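Long-range contact in lipoteichoic acid primase (Listeria monocytogenes, PDB 4UOP), which belongs to the sulfatase family, here as an extracellular catalytic domain that carries a magnesium ion: residues K56-F68 and Q212-H224. Residues are numbered along the deposited sequence; the frame is centred on the assembly and turned at random.
With MG (magnesium ion), chain J.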
loop_
_atom_site.group_PDB
_atom_site.type_symbol
_atom_site.label_atom_id
_atom_site.label_comp_id
_atom_site.label_asym_id
_atom_site.label_seq_id
_atom_site.Cartn_x
_atom_site.Cartn_y
_atom_site.Cartn_z
ATOM N N LYS B 56 29.468 16.837 -19.946
ATOM C CA LYS B 56 30.583 16.242 -19.204
ATOM C C LYS B 56 31.169 17.321 -18.277
ATOM O O LYS B 56 31.420 18.441 -18.714
ATOM C CB LYS B 56 31.655 15.728 -20.173
ATOM C CG LYS B 56 32.894 15.131 -19.522
ATOM C CD LYS B 56 32.679 13.687 -19.110
ATOM C CE LYS B 56 33.894 13.119 -18.396
ATOM N NZ LYS B 56 33.628 11.746 -17.870
ATOM N N GLY B 57 31.337 16.984 -16.999
ATOM C CA GLY B 57 31.972 17.866 -16.031
ATOM C C GLY B 57 31.118 18.980 -15.444
ATOM O O GLY B 57 31.599 19.782 -14.639
ATOM N N LYS B 58 29.842 19.005 -15.806
ATOM C CA LYS B 58 28.942 20.031 -15.305
ATOM C C LYS B 58 28.308 19.574 -13.996
ATOM O O LYS B 58 28.252 18.380 -13.703
ATOM C CB LYS B 58 27.869 20.343 -16.336
ATOM C CG LYS B 58 28.398 20.753 -17.703
ATOM C CD LYS B 58 29.337 21.940 -17.663
ATOM C CE LYS B 58 29.768 22.310 -19.075
ATOM N NZ LYS B 58 30.887 23.290 -19.065
ATOM N N ASN B 59 27.828 20.539 -13.217
ATOM C CA ASN B 59 27.114 20.226 -11.990
ATOM C C ASN B 59 25.736 19.668 -12.344
ATOM O O ASN B 59 25.319 19.707 -13.512
ATOM C CB ASN B 59 26.969 21.461 -11.113
ATOM C CG ASN B 59 28.275 22.160 -10.885
ATOM O OD1 ASN B 59 29.169 21.612 -10.264
ATOM N ND2 ASN B 59 28.409 23.365 -11.413
ATOM N N LEU B 60 25.044 19.147 -11.340
ATOM C CA LEU B 60 23.684 18.611 -11.496
ATOM C C LEU B 60 22.808 19.158 -10.365
ATOM O O LEU B 60 23.107 18.972 -9.183
ATOM C CB LEU B 60 23.695 17.092 -11.432
ATOM C CG LEU B 60 22.356 16.353 -11.482
ATOM C CD1 LEU B 60 21.619 16.662 -12.759
ATOM C CD2 LEU B 60 22.608 14.859 -11.337
ATOM N N ILE B 61 21.759 19.854 -10.748
ATOM C CA ILE B 61 20.746 20.337 -9.812
ATOM C C ILE B 61 19.393 19.737 -10.212
ATOM O O ILE B 61 18.938 19.888 -11.360
ATOM C CB ILE B 61 20.679 21.856 -9.820
ATOM C CG1 ILE B 61 22.010 22.450 -9.366
ATOM C CG2 ILE B 61 19.514 22.325 -8.947
ATOM C CD1 ILE B 61 22.168 23.921 -9.690
ATOM N N ILE B 62 18.744 19.043 -9.286
ATOM C CA ILE B 62 17.455 18.425 -9.552
ATOM C C ILE B 62 16.456 18.919 -8.507
ATOM O O ILE B 62 16.745 18.863 -7.298
ATOM C CB ILE B 62 17.540 16.899 -9.475
ATOM C CG1 ILE B 62 18.564 16.382 -10.499
ATOM C CG2 ILE B 62 16.170 16.285 -9.690
ATOM C CD1 ILE B 62 18.650 14.876 -10.570
ATOM N N VAL B 63 15.340 19.459 -8.979
ATOM C CA VAL B 63 14.287 19.948 -8.096
ATOM C C VAL B 63 13.023 19.107 -8.301
ATOM O O VAL B 63 12.502 19.014 -9.407
ATOM C CB VAL B 63 13.948 21.426 -8.313
ATOM C CG1 VAL B 63 12.938 21.878 -7.272
ATOM C CG2 VAL B 63 15.195 22.291 -8.260
ATOM N N GLN B 64 12.575 18.489 -7.217
ATOM C CA GLN B 64 11.370 17.685 -7.173
ATOM C C GLN B 64 10.256 18.563 -6.614
ATOM O O GLN B 64 10.318 18.962 -5.451
ATOM C CB GLN B 64 11.567 16.474 -6.281
ATOM C CG GLN B 64 10.354 15.562 -6.245
ATOM C CD GLN B 64 10.569 14.287 -5.466
ATOM O OE1 GLN B 64 11.300 13.372 -5.899
ATOM N NE2 GLN B 64 9.915 14.192 -4.322
ATOM N N LEU B 65 9.277 18.849 -7.453
ATOM C CA LEU B 65 8.205 19.805 -7.146
ATOM C C LEU B 65 6.959 19.087 -6.630
ATOM O O LEU B 65 6.300 18.341 -7.362
ATOM C CB LEU B 65 7.882 20.608 -8.399
ATOM C CG LEU B 65 9.053 21.416 -8.952
ATOM C CD1 LEU B 65 8.771 21.791 -10.397
ATOM C CD2 LEU B 65 9.309 22.657 -8.111
ATOM N N GLU B 66 6.634 19.333 -5.363
ATOM C CA GLU B 66 5.556 18.637 -4.687
ATOM C C GLU B 66 4.191 18.824 -5.366
ATOM O O GLU B 66 3.719 19.961 -5.540
ATOM C CB GLU B 66 5.477 19.121 -3.230
ATOM C CG GLU B 66 4.331 18.497 -2.450
ATOM C CD GLU B 66 4.417 16.984 -2.406
ATOM O OE1 GLU B 66 5.390 16.459 -1.824
ATOM O OE2 GLU B 66 3.504 16.310 -2.928
ATOM N N SER B 67 3.568 17.709 -5.753
ATOM C CA SER B 67 2.176 17.679 -6.227
ATOM C C SER B 67 1.882 18.462 -7.523
ATOM O O SER B 67 0.713 18.699 -7.838
ATOM C CB SER B 67 1.220 18.131 -5.098
ATOM O OG SER B 67 1.190 17.160 -4.059
ATOM N N PHE B 68 2.920 18.797 -8.296
ATOM C CA PHE B 68 2.746 19.354 -9.644
ATOM C C PHE B 68 2.317 18.233 -10.620
ATOM O O PHE B 68 2.951 17.171 -10.656
ATOM C CB PHE B 68 4.045 19.978 -10.162
ATOM C CG PHE B 68 4.315 21.395 -9.696
ATOM C CD1 PHE B 68 4.332 21.718 -8.350
ATOM C CD2 PHE B 68 4.632 22.393 -10.615
ATOM C CE1 PHE B 68 4.618 23.014 -7.933
ATOM C CE2 PHE B 68 4.923 23.689 -10.205
ATOM C CZ PHE B 68 4.938 23.991 -8.858
ATOM N N GLN B 212 34.269 22.581 -6.960
ATOM C CA GLN B 212 33.808 21.285 -6.500
ATOM C C GLN B 212 32.554 20.928 -7.273
ATOM O O GLN B 212 31.493 21.512 -7.052
ATOM C CB GLN B 212 33.524 21.311 -5.004
ATOM C CG GLN B 212 32.905 20.024 -4.469
ATOM C CD GLN B 212 33.804 18.815 -4.686
ATOM O OE1 GLN B 212 34.814 18.655 -3.995
ATOM N NE2 GLN B 212 33.437 17.953 -5.639
ATOM N N LYS B 213 32.666 19.983 -8.198
ATOM C CA LYS B 213 31.486 19.520 -8.917
ATOM C C LYS B 213 30.502 18.998 -7.882
ATOM O O LYS B 213 30.907 18.292 -6.943
ATOM C CB LYS B 213 31.829 18.392 -9.876
ATOM C CG LYS B 213 32.629 18.793 -11.101
ATOM C CD LYS B 213 32.681 17.650 -12.099
ATOM C CE LYS B 213 33.074 16.347 -11.430
ATOM N NZ LYS B 213 33.511 15.321 -12.408
ATOM N N PHE B 214 29.220 19.329 -8.050
ATOM C CA PHE B 214 28.217 18.926 -7.077
ATOM C C PHE B 214 26.940 18.429 -7.752
ATOM O O PHE B 214 26.616 18.813 -8.885
ATOM C CB PHE B 214 27.901 20.084 -6.109
ATOM C CG PHE B 214 27.308 21.301 -6.775
ATOM C CD1 PHE B 214 25.951 21.400 -6.991
ATOM C CD2 PHE B 214 28.121 22.348 -7.191
ATOM C CE1 PHE B 214 25.406 22.514 -7.601
ATOM C CE2 PHE B 214 27.590 23.458 -7.796
ATOM C CZ PHE B 214 26.224 23.547 -8.015
ATOM N N TYR B 215 26.258 17.537 -7.045
ATOM C CA TYR B 215 24.888 17.156 -7.327
ATOM C C TYR B 215 24.072 17.590 -6.125
ATOM O O TYR B 215 24.334 17.149 -4.994
ATOM C CB TYR B 215 24.781 15.639 -7.560
ATOM C CG TYR B 215 23.392 15.032 -7.440
ATOM C CD1 TYR B 215 22.259 15.720 -7.857
ATOM C CD2 TYR B 215 23.227 13.739 -6.941
ATOM C CE1 TYR B 215 20.986 15.155 -7.754
ATOM C CE2 TYR B 215 21.972 13.158 -6.856
ATOM C CZ TYR B 215 20.852 13.884 -7.236
ATOM O OH TYR B 215 19.605 13.311 -7.137
ATOM N N ALA B 216 23.110 18.479 -6.360
ATOM C CA ALA B 216 22.163 18.904 -5.331
ATOM C C ALA B 216 20.746 18.480 -5.719
ATOM O O ALA B 216 20.291 18.764 -6.837
ATOM C CB ALA B 216 22.240 20.404 -5.162
ATOM N N GLN B 217 20.074 17.762 -4.821
ATOM C CA GLN B 217 18.666 17.375 -4.991
ATOM C C GLN B 217 17.832 18.177 -3.989
ATOM O O GLN B 217 18.076 18.083 -2.797
ATOM C CB GLN B 217 18.481 15.895 -4.713
ATOM C CG GLN B 217 17.043 15.425 -4.798
ATOM C CD GLN B 217 16.604 14.994 -6.182
ATOM O OE1 GLN B 217 17.428 14.636 -7.040
ATOM N NE2 GLN B 217 15.289 14.953 -6.392
ATOM N N LEU B 218 16.893 18.970 -4.486
ATOM C CA LEU B 218 16.026 19.779 -3.649
ATOM C C LEU B 218 14.609 19.239 -3.749
ATOM O O LEU B 218 14.111 18.971 -4.856
ATOM C CB LEU B 218 16.069 21.242 -4.080
ATOM C CG LEU B 218 17.397 21.971 -3.883
ATOM C CD1 LEU B 218 18.347 21.716 -5.033
ATOM C CD2 LEU B 218 17.192 23.473 -3.760
ATOM N N ILE B 219 13.950 19.062 -2.605
ATOM C CA ILE B 219 12.608 18.531 -2.547
ATOM C C ILE B 219 11.725 19.664 -2.013
ATOM O O ILE B 219 11.872 20.023 -0.907
ATOM C CB ILE B 219 12.518 17.329 -1.582
ATOM C CG1 ILE B 219 13.641 16.338 -1.879
ATOM C CG2 ILE B 219 11.207 16.616 -1.695
ATOM C CD1 ILE B 219 13.478 15.709 -3.198
ATOM N N SER B 220 10.831 20.179 -2.844
ATOM C CA SER B 220 9.937 21.267 -2.458
ATOM C C SER B 220 8.816 20.784 -1.563
ATOM O O SER B 220 8.642 19.605 -1.446
ATOM C CB SER B 220 9.380 21.978 -3.674
ATOM O OG SER B 220 8.298 21.319 -4.161
ATOM N N VAL B 221 8.119 21.688 -0.876
ATOM C CA VAL B 221 7.081 21.252 0.014
ATOM C C VAL B 221 5.873 22.165 0.139
ATOM O O VAL B 221 4.905 21.752 0.607
ATOM C CB VAL B 221 7.638 20.880 1.396
ATOM C CG1 VAL B 221 7.816 22.104 2.225
ATOM C CG2 VAL B 221 6.753 19.899 2.114
ATOM N N SER B 222 6.008 23.399 -0.281
ATOM C CA SER B 222 4.963 24.386 -0.035
ATOM C C SER B 222 3.641 24.060 -0.740
ATOM O O SER B 222 2.604 24.508 -0.340
ATOM C CB SER B 222 5.427 25.799 -0.363
ATOM O OG SER B 222 6.404 26.209 0.520
ATOM N N SER B 223 3.735 23.342 -1.840
ATOM C CA SER B 223 2.546 22.922 -2.564
ATOM C C SER B 223 2.030 21.525 -2.146
ATOM O O SER B 223 1.260 20.887 -2.887
ATOM C CB SER B 223 2.771 23.038 -4.075
ATOM O OG SER B 223 3.990 22.400 -4.463
ATOM N N HIS B 224 2.406 21.066 -0.952
ATOM C CA HIS B 224 1.822 19.849 -0.362
ATOM C C HIS B 224 0.400 20.187 0.103
ATOM O O HIS B 224 0.140 21.324 0.534
ATOM C CB HIS B 224 2.635 19.387 0.852
ATOM C CG HIS B 224 2.459 17.939 1.204
ATOM N ND1 HIS B 224 1.357 17.453 1.875
ATOM C CD2 HIS B 224 3.255 16.869 0.968
ATOM C CE1 HIS B 224 1.491 16.147 2.055
ATOM N NE2 HIS B 224 2.636 15.768 1.512
HETATM MG MG MG J . 4.516 14.427 -2.651
HETATM O O HOH W 1 30.949 23.349 -8.993
HETATM O O HOH W 2 7.667 17.149 -0.671
HETATM O O HOH W 3 3.040 13.972 -1.062
#
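Two neighbouring parallel strands of the central sheet, 59-65 and 214-219, pair here and end beside the magnesium site. Backbone hydrogen bonds run from Leu-60 N to Phe-214 O (2.9 Å) as far as Ser-220 N to Gln-64 O, their donors alternating between the strands. At the start, the Asn-59 amide lies nearly flat over one face of the Phe-214 ring, their planes 14° apart. Asn-59 OD1 also takes the Phe-214 N-H at 3.2 Å, and a water joins OD1 to Gln-212 O. Phe-214 turns its ring back to this amide with CG between its own N and carbonyl carbon (chi1 63°). On the face of Leu-60 and Ile-62, Leu-60 CD2 sits over the Tyr-215 ring, 4.0 Å from its centroid. Tyr-215 OH gives a hydrogen bond to Gln-217 OE1, which leans against Ile-62 CB at 3.3 Å. Helix 107-117 covers this face and helix 193-209 the other, an alpha/beta layering as in sulfatases. Strand 277-283 flanks 59-65 on its other edge. Beyond the strands, Ser-220 OG accepts the Glu-66 N-H at 2.9 Å, and Ser-223 OG donates to Glu-66 O at 2.7 Å. Glu-66 is thus held at both backbone polar atoms. Its carboxylate binds magnesium through OE1 (2.4 Å) and OE2, with Thr-108, Asp-284, His-285 and a water completing the site. Ser-67 OG donates to the anti lone pair of Glu-66 OE2.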